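Local atomic coordinates of 16S rRNA methylase (Uncultured bacterium, PDB entry 7JLZ), a protein that probably methylates N1 of adenine 1408 in the 16S rRNA of the 30S ribosomal subunit, a modification that gives resistance to aminoglycosides. Residues 24-34 with 47-55; 35-43 with 184-192. One frame throughout, in Å; residues are numbered along the deposited sequence.

Contact 1. Residues 24-34 with 47-55; sequences YKKVEVDLGTG and SGTLFIGIE
Strands 26-31 and 49-55 lie side by side and parallel, their short axes 4.6 Å apart at the closest and inclined by 23°, with V27 beside L50 and V29 beside I52. L50 N donates to K26 O. E28 N then donates to L50 O over 2.7 Å, I52 N to E28 O and D30 N to I52 O, before a weak bond from I54 N to D30 O. On one face of the sheet each valine reaches the isoleucine two residues beyond its bridge partner: V27 CG1 meets the CD1 of I52 at 3.9 Å, and V29 CG1 meets the CD1 of I54 at 3.7 Å. L31 CD2 packs alongside I54 CB. Beside the N-terminal ends of the two strands the ring of Y24 lies across L50, whose CB sits over one ring face in a CH-pi contact, 3.8 Å from the centroid, while G48 O approaches the ring edge. These strands and helix 37-45 form a beta-alpha-beta unit of the Rossmann-like methyltransferase fold, and the glycine-rich turn after strand 26-31 resembles the S-adenosylmethionine-binding loop of such enzymes. The other face carries acids: D30 OD2 lies at the edge of the F51 ring, 3.6 Å from CD2, its carboxylate turned only 16° from the ring plane, whereas the E28 carboxylate stands steeply to that ring. At the far end E55 bends at its second torsion (chi2 -66°), which brings OE2 back to the turn, where it takes a hydrogen bond from G32 N at 2.9 Å and a weak one from T33 N. Water 1 ties the same OE2 to D30 O and T33 OG1, and water 2 joins E55 OE1 to G34 N.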
ATOM      1  N   TYR A  24      -4.429 -11.023 -15.421  1.00 33.84           N
ATOM      2  CA  TYR A  24      -4.304 -11.528 -14.064  1.00 35.38           C
ATOM      3  C   TYR A  24      -5.665 -11.715 -13.409  1.00 41.71           C
ATOM      4  O   TYR A  24      -6.626 -11.000 -13.710  1.00 46.36           O
ATOM      5  CB  TYR A  24      -3.460 -10.584 -13.215  1.00 33.86           C
ATOM      6  CG  TYR A  24      -2.060 -10.432 -13.734  1.00 38.50           C
ATOM      7  CD1 TYR A  24      -1.045 -11.281 -13.300  1.00 40.76           C
ATOM      8  CD2 TYR A  24      -1.745  -9.446 -14.658  1.00 37.19           C
ATOM      9  CE1 TYR A  24       0.240 -11.153 -13.771  1.00 37.29           C
ATOM     10  CE2 TYR A  24      -0.458  -9.303 -15.126  1.00 36.72           C
ATOM     11  CZ  TYR A  24       0.529 -10.163 -14.680  1.00 41.47           C
ATOM     12  OH  TYR A  24       1.812 -10.030 -15.147  1.00 42.25           O
ATOM     13  N   LYS A  25      -5.735 -12.686 -12.497  1.00 41.95           N
ATOM     14  CA  LYS A  25      -6.956 -12.943 -11.742  1.00 42.49           C
ATOM     15  C   LYS A  25      -7.090 -12.064 -10.505  1.00 42.39           C
ATOM     16  O   LYS A  25      -8.212 -11.862 -10.027  1.00 41.29           O
ATOM     17  CB  LYS A  25      -7.018 -14.416 -11.333  1.00 51.79           C
ATOM     18  CG  LYS A  25      -7.171 -15.358 -12.517  1.00 66.16           C
ATOM     19  CD  LYS A  25      -8.410 -15.003 -13.329  1.00 76.43           C
ATOM     20  CE  LYS A  25      -8.367 -15.608 -14.729  1.00 85.81           C
ATOM     21  NZ  LYS A  25      -7.450 -14.859 -15.638  1.00 87.14           N
ATOM     22  N   LYS A  26      -5.980 -11.546  -9.980  1.00 36.01           N
ATOM     23  CA  LYS A  26      -5.967 -10.624  -8.853  1.00 36.33           C
ATOM     24  C   LYS A  26      -5.014  -9.481  -9.151  1.00 32.46           C
ATOM     25  O   LYS A  26      -3.931  -9.696  -9.706  1.00 33.25           O
ATOM     26  CB  LYS A  26      -5.496 -11.278  -7.545  1.00 36.09           C
ATOM     27  CG  LYS A  26      -6.292 -12.447  -7.010  1.00 48.43           C
ATOM     28  CD  LYS A  26      -5.618 -12.912  -5.706  1.00 56.10           C
ATOM     29  CE  LYS A  26      -6.347 -14.068  -5.027  1.00 62.80           C
ATOM     30  NZ  LYS A  26      -6.124 -15.370  -5.712  1.00 66.16           N
ATOM     31  N   VAL A  27      -5.401  -8.276  -8.740  1.00 27.52           N
ATOM     32  CA  VAL A  27      -4.554  -7.092  -8.815  1.00 30.08           C
ATOM     33  C   VAL A  27      -4.419  -6.529  -7.409  1.00 27.88           C
ATOM     34  O   VAL A  27      -5.410  -6.434  -6.675  1.00 27.84           O
ATOM     35  CB  VAL A  27      -5.129  -6.039  -9.780  1.00 30.15           C
ATOM     36  CG1 VAL A  27      -4.301  -4.759  -9.747  1.00 25.44           C
ATOM     37  CG2 VAL A  27      -5.208  -6.602 -11.193  1.00 30.61           C
ATOM     38  N   GLU A  28      -3.189  -6.198  -7.023  1.00 24.49           N
ATOM     39  CA  GLU A  28      -2.912  -5.585  -5.734  1.00 25.14           C
ATOM     40  C   GLU A  28      -2.155  -4.282  -5.946  1.00 29.23           C
ATOM     41  O   GLU A  28      -1.181  -4.237  -6.705  1.00 26.54           O
ATOM     42  CB  GLU A  28      -2.102  -6.524  -4.828  1.00 24.46           C
ATOM     43  CG  GLU A  28      -1.705  -5.843  -3.514  1.00 25.69           C
ATOM     44  CD  GLU A  28      -1.132  -6.810  -2.497  1.00 28.08           C
ATOM     45  OE1 GLU A  28      -1.546  -7.985  -2.493  1.00 32.28           O
ATOM     46  OE2 GLU A  28      -0.259  -6.376  -1.700  1.00 33.72           O
ATOM     47  N   VAL A  29      -2.611  -3.219  -5.290  1.00 25.83           N
ATOM     48  CA  VAL A  29      -1.940  -1.924  -5.320  1.00 22.81           C
ATOM     49  C   VAL A  29      -1.277  -1.715  -3.967  1.00 24.75           C
ATOM     50  O   VAL A  29      -1.924  -1.891  -2.929  1.00 25.97           O
ATOM     51  CB  VAL A  29      -2.928  -0.786  -5.635  1.00 22.67           C
ATOM     52  CG1 VAL A  29      -2.270   0.571  -5.440  1.00 26.42           C
ATOM     53  CG2 VAL A  29      -3.489  -0.969  -7.067  1.00 22.16           C
ATOM     54  N   ASP A  30      -0.007  -1.309  -3.982  1.00 20.60           N
ATOM     55  CA  ASP A  30       0.824  -1.212  -2.778  1.00 23.81           C
ATOM     56  C   ASP A  30       1.337   0.214  -2.619  1.00 26.23           C
ATOM     57  O   ASP A  30       2.094   0.702  -3.465  1.00 24.43           O
ATOM     58  CB  ASP A  30       1.995  -2.190  -2.867  1.00 25.98           C
ATOM     59  CG  ASP A  30       1.536  -3.614  -2.882  1.00 27.96           C
ATOM     60  OD1 ASP A  30       0.734  -3.962  -1.998  1.00 27.98           O
ATOM     61  OD2 ASP A  30       1.937  -4.378  -3.781  1.00 31.67           O
ATOM     62  N   LEU A  31       0.947   0.872  -1.528  1.00 22.78           N
ATOM     63  CA  LEU A  31       1.333   2.246  -1.252  1.00 20.00           C
ATOM     64  C   LEU A  31       2.216   2.285  -0.023  1.00 23.75           C
ATOM     65  O   LEU A  31       1.992   1.528   0.925  1.00 25.38           O
ATOM     66  CB  LEU A  31       0.110   3.129  -0.993  1.00 24.47           C
ATOM     67  CG  LEU A  31      -1.027   3.018  -1.995  1.00 23.67           C
ATOM     68  CD1 LEU A  31      -2.138   3.974  -1.589  1.00 21.70           C
ATOM     69  CD2 LEU A  31      -0.479   3.343  -3.375  1.00 23.72           C
ATOM     70  N   GLY A  32       3.198   3.179  -0.030  1.00 23.29           N
ATOM     71  CA  GLY A  32       4.044   3.343   1.138  1.00 21.84           C
ATOM     72  C   GLY A  32       5.172   2.343   1.261  1.00 23.54           C
ATOM     73  O   GLY A  32       5.673   2.124   2.372  1.00 24.69           O
ATOM     74  N   THR A  33       5.581   1.715   0.168  1.00 23.31           N
ATOM     75  CA  THR A  33       6.608   0.678   0.259  1.00 24.58           C
ATOM     76  C   THR A  33       8.021   1.240   0.332  1.00 27.55           C
ATOM     77  O   THR A  33       8.966   0.454   0.472  1.00 25.98           O
ATOM     78  CB  THR A  33       6.500  -0.299  -0.923  1.00 23.86           C
ATOM     79  OG1 THR A  33       6.821   0.381  -2.137  1.00 25.21           O
ATOM     80  CG2 THR A  33       5.080  -0.870  -1.039  1.00 25.97           C
ATOM     81  N   GLY A  34       8.203   2.561   0.270  1.00 23.86           N
ATOM     82  CA  GLY A  34       9.555   3.096   0.376  1.00 24.77           C
ATOM     83  C   GLY A  34      10.295   3.014  -0.945  1.00 23.16           C
ATOM     84  O   GLY A  34      10.409   4.009  -1.667  1.00 27.18           O
ATOM     85  N   SER A  47       2.860 -15.489  -8.621  1.00 41.88           N
ATOM     86  CA  SER A  47       2.930 -15.176 -10.045  1.00 44.88           C
ATOM     87  C   SER A  47       1.559 -14.904 -10.654  1.00 43.20           C
ATOM     88  O   SER A  47       1.488 -14.343 -11.751  1.00 42.95           O
ATOM     89  CB  SER A  47       3.615 -16.313 -10.803  1.00 48.51           C
ATOM     90  OG  SER A  47       2.807 -17.478 -10.808  1.00 55.46           O
ATOM     91  N   GLY A  48       0.477 -15.295  -9.974  1.00 38.43           N
ATOM     92  CA  GLY A  48      -0.869 -15.067 -10.462  1.00 41.75           C
ATOM     93  C   GLY A  48      -1.463 -13.713 -10.138  1.00 42.97           C
ATOM     94  O   GLY A  48      -2.543 -13.379 -10.634  1.00 39.67           O
ATOM     95  N   THR A  49      -0.787 -12.920  -9.319  1.00 39.42           N
ATOM     96  CA  THR A  49      -1.273 -11.613  -8.902  1.00 38.53           C
ATOM     97  C   THR A  49      -0.389 -10.523  -9.496  1.00 36.27           C
ATOM     98  O   THR A  49       0.839 -10.651  -9.519  1.00 36.41           O
ATOM     99  CB  THR A  49      -1.290 -11.514  -7.369  1.00 35.75           C
ATOM    100  OG1 THR A  49      -2.206 -12.487  -6.836  1.00 37.03           O
ATOM    101  CG2 THR A  49      -1.703 -10.131  -6.919  1.00 32.89           C
ATOM    102  N   LEU A  50      -1.010  -9.453  -9.986  1.00 31.39           N
ATOM    103  CA  LEU A  50      -0.265  -8.281 -10.433  1.00 31.77           C
ATOM    104  C   LEU A  50      -0.098  -7.327  -9.255  1.00 28.66           C
ATOM    105  O   LEU A  50      -1.088  -6.918  -8.636  1.00 30.26           O
ATOM    106  CB  LEU A  50      -0.984  -7.591 -11.593  1.00 26.65           C
ATOM    107  CG  LEU A  50      -0.347  -6.302 -12.127  1.00 28.10           C
ATOM    108  CD1 LEU A  50       1.013  -6.562 -12.749  1.00 28.87           C
ATOM    109  CD2 LEU A  50      -1.295  -5.645 -13.146  1.00 31.69           C
ATOM    110  N   PHE A  51       1.143  -6.966  -8.944  1.00 24.42           N
ATOM    111  CA  PHE A  51       1.428  -6.037  -7.858  1.00 22.27           C
ATOM    112  C   PHE A  51       1.879  -4.700  -8.427  1.00 25.91           C
ATOM    113  O   PHE A  51       2.806  -4.647  -9.244  1.00 26.20           O
ATOM    114  CB  PHE A  51       2.500  -6.603  -6.915  1.00 25.56           C
ATOM    115  CG  PHE A  51       2.063  -7.858  -6.198  1.00 27.21           C
ATOM    116  CD1 PHE A  51       2.213  -9.097  -6.798  1.00 24.97           C
ATOM    117  CD2 PHE A  51       1.484  -7.793  -4.936  1.00 27.49           C
ATOM    118  CE1 PHE A  51       1.797 -10.253  -6.159  1.00 29.00           C
ATOM    119  CE2 PHE A  51       1.070  -8.962  -4.285  1.00 26.84           C
ATOM    120  CZ  PHE A  51       1.226 -10.187  -4.903  1.00 29.27           C
ATOM    121  N   ILE A  52       1.253  -3.621  -7.962  1.00 23.12           N
ATOM    122  CA  ILE A  52       1.499  -2.281  -8.473  1.00 22.30           C
ATOM    123  C   ILE A  52       1.944  -1.395  -7.324  1.00 23.68           C
ATOM    124  O   ILE A  52       1.154  -1.123  -6.415  1.00 27.36           O
ATOM    125  CB  ILE A  52       0.240  -1.690  -9.126  1.00 22.23           C
ATOM    126  CG1 ILE A  52      -0.286  -2.664 -10.179  1.00 23.52           C
ATOM    127  CG2 ILE A  52       0.552  -0.313  -9.680  1.00 22.84           C
ATOM    128  CD1 ILE A  52      -1.567  -2.185 -10.894  1.00 29.10           C
ATOM    129  N   GLY A  53       3.181  -0.905  -7.379  1.00 21.86           N
ATOM    130  CA  GLY A  53       3.661   0.076  -6.415  1.00 23.14           C
ATOM    131  C   GLY A  53       3.515   1.485  -6.963  1.00 24.55           C
ATOM    132  O   GLY A  53       3.800   1.732  -8.135  1.00 26.13           O
ATOM    133  N   ILE A  54       3.086   2.417  -6.104  1.00 24.16           N
ATOM    134  CA  ILE A  54       2.907   3.819  -6.491  1.00 21.59           C
ATOM    135  C   ILE A  54       3.632   4.717  -5.496  1.00 25.71           C
ATOM    136  O   ILE A  54       3.309   4.709  -4.302  1.00 27.91           O
ATOM    137  CB  ILE A  54       1.420   4.202  -6.558  1.00 22.98           C
ATOM    138  CG1 ILE A  54       0.655   3.172  -7.398  1.00 22.65           C
ATOM    139  CG2 ILE A  54       1.255   5.605  -7.152  1.00 25.07           C
ATOM    140  CD1 ILE A  54      -0.867   3.409  -7.406  1.00 28.58           C
ATOM    141  N   GLU A  55       4.589   5.498  -5.988  1.00 21.58           N
ATOM    142  CA  GLU A  55       5.337   6.457  -5.186  1.00 22.01           C
ATOM    143  C   GLU A  55       5.594   7.732  -5.979  1.00 22.50           C
ATOM    144  O   GLU A  55       5.614   7.710  -7.213  1.00 23.50           O
ATOM    145  CB  GLU A  55       6.677   5.874  -4.706  1.00 21.04           C
ATOM    146  CG  GLU A  55       6.507   4.644  -3.818  1.00 24.15           C
ATOM    147  CD  GLU A  55       5.829   4.945  -2.484  1.00 24.36           C
ATOM    148  OE1 GLU A  55       5.993   6.065  -1.960  1.00 26.72           O
ATOM    149  OE2 GLU A  55       5.116   4.041  -1.978  1.00 28.19           O
TER
HETATM  150  O   HOH W   1       4.666   1.668  -3.018  1.00 25.73           O
HETATM  151  O   HOH W   2       6.931   5.114   0.575  1.00 31.42           O

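Contact 2. Residues 35-43 with 184-192; sequences DGRYVYKNA and DLKPIESTW. With SO4 (sulfate ion), chain E.
R37 slides its guanidinium under the backbone of S190, whose CA lies 3.6 Å above the centre of one face; CE of K41, one helical turn on, covers the opposite face. The arginine leaves helix 37-45 extended as far as NE, CG opposite the backbone N (chi1 171°), and its CG and CD pass along the carbonyl oxygens of P187 and I188. Its NE and NH2 then grip K186 O side-on, each at 2.9 Å and with the oxygen in the guanidinium plane, so the group is fixed in rotation. Closer to the helix, Y38 CD1 rests on P187 CB at 3.7 Å and on I188 CG1 at 3.6 Å, and water 3 bridges Y38 N to I188 O. The helix itself begins with D35 OD1 accepting from R37 N, an Asx turn, with G36 at the N-cap.

The outer edge of the guanidinium meets a sulfate ion: NH1 donates to its O4 at 3.0 Å and NH2 shares the same oxygen. Segment 184-192 supplies the rest of the site. T191 N points almost straight at sulfate O3 (175°), S190 OG donates to O2 at 2.7 Å, and K186 NZ reaches O3. S190 OG also accepts from W192 N, an ST turn that steadies this hydroxyl. The sulfate probably comes from the crystallisation liquor, but a backbone N-H, a hydroxyl and two cationic side chains converging on one tetrahedral anion are consistent with a place where an rRNA phosphate could bind.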
ATOM      1  N   ASP A  35      10.814   1.823  -1.261  1.00 27.19           N
ATOM      2  CA  ASP A  35      11.569   1.586  -2.481  1.00 23.37           C
ATOM      3  C   ASP A  35      10.950   0.511  -3.362  1.00 24.07           C
ATOM      4  O   ASP A  35      11.598   0.057  -4.312  1.00 26.35           O
ATOM      5  CB  ASP A  35      13.020   1.196  -2.158  1.00 26.76           C
ATOM      6  CG  ASP A  35      13.122  -0.041  -1.252  1.00 27.97           C
ATOM      7  OD1 ASP A  35      12.079  -0.617  -0.857  1.00 27.55           O
ATOM      8  OD2 ASP A  35      14.278  -0.416  -0.920  1.00 29.63           O
ATOM      9  N   GLY A  36       9.722   0.089  -3.086  1.00 22.83           N
ATOM     10  CA  GLY A  36       9.133  -0.946  -3.898  1.00 24.63           C
ATOM     11  C   GLY A  36       9.564  -2.366  -3.582  1.00 25.12           C
ATOM     12  O   GLY A  36       9.130  -3.288  -4.284  1.00 25.90           O
ATOM     13  N   ARG A  37      10.394  -2.580  -2.547  1.00 24.30           N
ATOM     14  CA  ARG A  37      10.802  -3.938  -2.187  1.00 24.57           C
ATOM     15  C   ARG A  37       9.599  -4.857  -2.006  1.00 24.17           C
ATOM     16  O   ARG A  37       9.596  -5.999  -2.488  1.00 27.24           O
ATOM     17  CB  ARG A  37      11.648  -3.902  -0.910  1.00 24.34           C
ATOM     18  CG  ARG A  37      11.960  -5.271  -0.307  1.00 25.63           C
ATOM     19  CD  ARG A  37      12.572  -5.107   1.080  1.00 27.55           C
ATOM     20  NE  ARG A  37      12.775  -6.378   1.784  1.00 30.42           N
ATOM     21  CZ  ARG A  37      13.893  -7.099   1.735  1.00 33.15           C
ATOM     22  NH1 ARG A  37      14.921  -6.695   0.996  1.00 37.04           N
ATOM     23  NH2 ARG A  37      13.985  -8.231   2.415  1.00 34.12           N
ATOM     24  N   TYR A  38       8.558  -4.361  -1.332  1.00 25.03           N
ATOM     25  CA  TYR A  38       7.364  -5.157  -1.059  1.00 24.51           C
ATOM     26  C   TYR A  38       6.729  -5.661  -2.346  1.00 23.34           C
ATOM     27  O   TYR A  38       6.271  -6.811  -2.420  1.00 26.36           O
ATOM     28  CB  TYR A  38       6.374  -4.304  -0.271  1.00 25.26           C
ATOM     29  CG  TYR A  38       5.156  -5.023   0.289  1.00 26.78           C
ATOM     30  CD1 TYR A  38       5.242  -5.713   1.487  1.00 32.38           C
ATOM     31  CD2 TYR A  38       3.925  -4.967  -0.348  1.00 33.51           C
ATOM     32  CE1 TYR A  38       4.164  -6.347   2.029  1.00 37.69           C
ATOM     33  CE2 TYR A  38       2.817  -5.607   0.192  1.00 35.00           C
ATOM     34  CZ  TYR A  38       2.950  -6.297   1.384  1.00 34.62           C
ATOM     35  OH  TYR A  38       1.873  -6.939   1.941  1.00 42.73           O
ATOM     36  N   VAL A  39       6.709  -4.811  -3.370  1.00 24.84           N
ATOM     37  CA  VAL A  39       6.122  -5.192  -4.654  1.00 24.18           C
ATOM     38  C   VAL A  39       6.916  -6.335  -5.274  1.00 29.01           C
ATOM     39  O   VAL A  39       6.357  -7.362  -5.681  1.00 29.18           O
ATOM     40  CB  VAL A  39       6.076  -3.973  -5.585  1.00 23.72           C
ATOM     41  CG1 VAL A  39       5.626  -4.403  -6.994  1.00 27.56           C
ATOM     42  CG2 VAL A  39       5.130  -2.908  -5.002  1.00 26.17           C
ATOM     43  N   TYR A  40       8.240  -6.173  -5.331  1.00 27.37           N
ATOM     44  CA  TYR A  40       9.121  -7.190  -5.902  1.00 27.58           C
ATOM     45  C   TYR A  40       9.019  -8.512  -5.146  1.00 29.18           C
ATOM     46  O   TYR A  40       8.870  -9.581  -5.750  1.00 30.10           O
ATOM     47  CB  TYR A  40      10.554  -6.656  -5.873  1.00 31.22           C
ATOM     48  CG  TYR A  40      11.665  -7.661  -6.102  1.00 32.32           C
ATOM     49  CD1 TYR A  40      12.103  -7.968  -7.383  1.00 35.03           C
ATOM     50  CD2 TYR A  40      12.330  -8.246  -5.028  1.00 30.62           C
ATOM     51  CE1 TYR A  40      13.150  -8.873  -7.583  1.00 31.64           C
ATOM     52  CE2 TYR A  40      13.372  -9.136  -5.224  1.00 35.25           C
ATOM     53  CZ  TYR A  40      13.775  -9.443  -6.501  1.00 36.81           C
ATOM     54  OH  TYR A  40      14.813 -10.329  -6.696  1.00 40.41           O
ATOM     55  N   LYS A  41       9.129  -8.460  -3.820  1.00 28.24           N
ATOM     56  CA  LYS A  41       9.116  -9.687  -3.040  1.00 31.32           C
ATOM     57  C   LYS A  41       7.793 -10.421  -3.196  1.00 34.38           C
ATOM     58  O   LYS A  41       7.768 -11.644  -3.374  1.00 37.27           O
ATOM     59  CB  LYS A  41       9.398  -9.361  -1.575  1.00 35.63           C
ATOM     60  CG  LYS A  41      10.809  -8.837  -1.337  1.00 31.55           C
ATOM     61  CD  LYS A  41      11.854  -9.953  -1.439  1.00 36.47           C
ATOM     62  CE  LYS A  41      13.253  -9.480  -1.033  1.00 40.03           C
ATOM     63  NZ  LYS A  41      14.250 -10.607  -0.998  1.00 39.87           N
ATOM     64  N   ASN A  42       6.678  -9.688  -3.169  1.00 30.05           N
ATOM     65  CA  ASN A  42       5.386 -10.355  -3.258  1.00 31.53           C
ATOM     66  C   ASN A  42       5.111 -10.860  -4.670  1.00 29.57           C
ATOM     67  O   ASN A  42       4.568 -11.961  -4.837  1.00 32.87           O
ATOM     68  CB  ASN A  42       4.284  -9.425  -2.751  1.00 31.85           C
ATOM     69  CG  ASN A  42       4.138  -9.496  -1.239  1.00 40.11           C
ATOM     70  OD1 ASN A  42       4.523  -8.581  -0.520  1.00 37.59           O
ATOM     71  ND2 ASN A  42       3.597 -10.606  -0.753  1.00 43.13           N
ATOM     72  N   ALA A  43       5.523 -10.105  -5.693  1.00 28.77           N
ATOM     73  CA  ALA A  43       5.380 -10.577  -7.071  1.00 31.01           C
ATOM     74  C   ALA A  43       6.108 -11.899  -7.297  1.00 33.78           C
ATOM     75  O   ALA A  43       5.569 -12.821  -7.918  1.00 34.60           O
ATOM     76  CB  ALA A  43       5.893  -9.516  -8.045  1.00 30.93           C
ATOM     77  N   ASP A 184       6.637 -11.254   8.522  1.00 61.28           N
ATOM     78  CA  ASP A 184       5.861 -10.287   7.753  1.00 56.29           C
ATOM     79  C   ASP A 184       6.629  -9.008   7.458  1.00 43.37           C
ATOM     80  O   ASP A 184       6.266  -8.290   6.521  1.00 50.53           O
ATOM     81  CB  ASP A 184       4.579  -9.928   8.506  1.00 64.98           C
ATOM     82  CG  ASP A 184       3.969 -11.118   9.212  1.00 73.67           C
ATOM     83  OD1 ASP A 184       3.526 -12.057   8.517  1.00 76.43           O
ATOM     84  OD2 ASP A 184       3.954 -11.123  10.463  1.00 74.94           O
ATOM     85  N   LEU A 185       7.657  -8.702   8.256  1.00 47.11           N
ATOM     86  CA  LEU A 185       8.507  -7.544   8.000  1.00 46.72           C
ATOM     87  C   LEU A 185       9.394  -7.754   6.787  1.00 40.32           C
ATOM     88  O   LEU A 185       9.714  -6.791   6.080  1.00 37.98           O
ATOM     89  CB  LEU A 185       9.394  -7.266   9.212  1.00 53.71           C
ATOM     90  CG  LEU A 185       9.194  -5.981  10.006  1.00 57.37           C
ATOM     91  CD1 LEU A 185       7.803  -5.996  10.607  1.00 60.61           C
ATOM     92  CD2 LEU A 185      10.256  -5.871  11.090  1.00 55.00           C
ATOM     93  N   LYS A 186       9.824  -8.993   6.559  1.00 43.00           N
ATOM     94  CA  LYS A 186      10.787  -9.288   5.505  1.00 40.16           C
ATOM     95  C   LYS A 186      10.386  -8.748   4.137  1.00 31.14           C
ATOM     96  O   LYS A 186      11.252  -8.183   3.449  1.00 33.66           O
ATOM     97  CB  LYS A 186      11.015 -10.808   5.454  1.00 45.48           C
ATOM     98  CG  LYS A 186      12.009 -11.268   4.409  1.00 51.50           C
ATOM     99  CD  LYS A 186      13.422 -11.001   4.853  1.00 54.18           C
ATOM    100  CE  LYS A 186      14.387 -11.974   4.221  1.00 54.11           C
ATOM    101  NZ  LYS A 186      15.659 -11.952   4.983  1.00 56.06           N
ATOM    102  N   PRO A 187       9.139  -8.859   3.679  1.00 31.13           N
ATOM    103  CA  PRO A 187       8.819  -8.219   2.399  1.00 28.92           C
ATOM    104  C   PRO A 187       8.941  -6.707   2.429  1.00 28.64           C
ATOM    105  O   PRO A 187       9.230  -6.100   1.392  1.00 32.97           O
ATOM    106  CB  PRO A 187       7.366  -8.652   2.133  1.00 29.06           C
ATOM    107  CG  PRO A 187       7.160  -9.849   2.969  1.00 40.08           C
ATOM    108  CD  PRO A 187       8.031  -9.696   4.173  1.00 36.38           C
ATOM    109  N   ILE A 188       8.715  -6.080   3.581  1.00 28.81           N
ATOM    110  CA  ILE A 188       8.676  -4.621   3.664  1.00 26.94           C
ATOM    111  C   ILE A 188      10.085  -4.039   3.756  1.00 26.47           C
ATOM    112  O   ILE A 188      10.432  -3.088   3.043  1.00 27.48           O
ATOM    113  CB  ILE A 188       7.822  -4.195   4.873  1.00 27.33           C
ATOM    114  CG1 ILE A 188       6.402  -4.761   4.764  1.00 28.57           C
ATOM    115  CG2 ILE A 188       7.816  -2.680   5.028  1.00 29.15           C
ATOM    116  CD1 ILE A 188       5.646  -4.735   6.061  1.00 35.93           C
ATOM    117  N   GLU A 189      10.911  -4.600   4.651  1.00 26.41           N
ATOM    118  CA  GLU A 189      12.189  -4.050   5.089  1.00 33.69           C
ATOM    119  C   GLU A 189      13.269  -5.110   4.938  1.00 33.08           C
ATOM    120  O   GLU A 189      13.045  -6.268   5.288  1.00 30.28           O
ATOM    121  CB  GLU A 189      12.136  -3.682   6.577  1.00 38.79           C
ATOM    122  CG  GLU A 189      12.064  -2.228   6.947  1.00 50.57           C
ATOM    123  CD  GLU A 189      12.422  -2.042   8.414  1.00 60.50           C
ATOM    124  OE1 GLU A 189      12.539  -3.064   9.120  1.00 63.24           O
ATOM    125  OE2 GLU A 189      12.600  -0.890   8.862  1.00 65.51           O
ATOM    126  N   SER A 190      14.455  -4.711   4.487  1.00 32.58           N
ATOM    127  CA  SER A 190      15.609  -5.591   4.605  1.00 33.91           C
ATOM    128  C   SER A 190      15.908  -5.892   6.070  1.00 27.46           C
ATOM    129  O   SER A 190      15.879  -5.002   6.924  1.00 32.62           O
ATOM    130  CB  SER A 190      16.830  -4.950   3.951  1.00 36.07           C
ATOM    131  OG  SER A 190      18.009  -5.539   4.433  1.00 40.09           O
ATOM    132  N   THR A 191      16.220  -7.162   6.368  1.00 28.45           N
ATOM    133  CA  THR A 191      16.549  -7.525   7.739  1.00 29.86           C
ATOM    134  C   THR A 191      17.905  -6.967   8.155  1.00 31.94           C
ATOM    135  O   THR A 191      18.099  -6.591   9.314  1.00 34.49           O
ATOM    136  CB  THR A 191      16.559  -9.050   7.905  1.00 37.24           C
ATOM    137  OG1 THR A 191      15.296  -9.589   7.501  1.00 37.64           O
ATOM    138  CG2 THR A 191      16.848  -9.443   9.344  1.00 36.80           C
ATOM    139  N   TRP A 192      18.849  -6.899   7.223  1.00 31.76           N
ATOM    140  CA  TRP A 192      20.244  -6.701   7.578  1.00 33.65           C
ATOM    141  C   TRP A 192      20.793  -5.318   7.247  1.00 33.42           C
ATOM    142  O   TRP A 192      21.886  -4.983   7.726  1.00 35.12           O
ATOM    143  CB  TRP A 192      21.093  -7.786   6.900  1.00 39.81           C
ATOM    144  CG  TRP A 192      20.590  -9.161   7.256  1.00 41.50           C
ATOM    145  CD1 TRP A 192      19.932 -10.033   6.438  1.00 43.55           C
ATOM    146  CD2 TRP A 192      20.662  -9.792   8.540  1.00 37.15           C
ATOM    147  NE1 TRP A 192      19.611 -11.177   7.130  1.00 43.07           N
ATOM    148  CE2 TRP A 192      20.049 -11.053   8.423  1.00 39.06           C
ATOM    149  CE3 TRP A 192      21.186  -9.408   9.778  1.00 38.40           C
ATOM    150  CZ2 TRP A 192      19.946 -11.933   9.497  1.00 41.08           C
ATOM    151  CZ3 TRP A 192      21.096 -10.289  10.845  1.00 47.90           C
ATOM    152  CH2 TRP A 192      20.485 -11.540  10.693  1.00 46.67           C
TER
HETATM  153  S   SO4 E 404      17.503  -9.020   3.349  1.00 51.28           S
HETATM  154  O1  SO4 E 404      18.078 -10.327   3.170  1.00 56.33           O
HETATM  155  O2  SO4 E 404      18.480  -8.142   3.940  1.00 58.43           O
HETATM  156  O3  SO4 E 404      16.367  -9.116   4.222  1.00 46.85           O
HETATM  157  O4  SO4 E 404      17.098  -8.504   2.068  1.00 52.42           O
HETATM  158  O   HOH W   3       8.901  -2.288   0.766  1.00 26.57           O

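Overall arrangement
After the N-terminal hairpin of strands 2-5 and 8-11 and helix 14-21, the chain lays down strand 26-31, turns through the glycine-rich loop into helix 37-45 and returns in strand 49-55; contact 1 closes this short beta-alpha-beta loop next to the middle of the seven-stranded sheet. Contact 2 starts inside that loop, on the helix, and closes only some 140 residues later, past strand 172-179, at residues 186-190. The two contacts therefore cross along the chain. They also touch: Y38 and V39 of the helix pack on D30 and G53, and F51 on N42 and A43. The helix thus links the sheet to the late 184-192 segment at the surface.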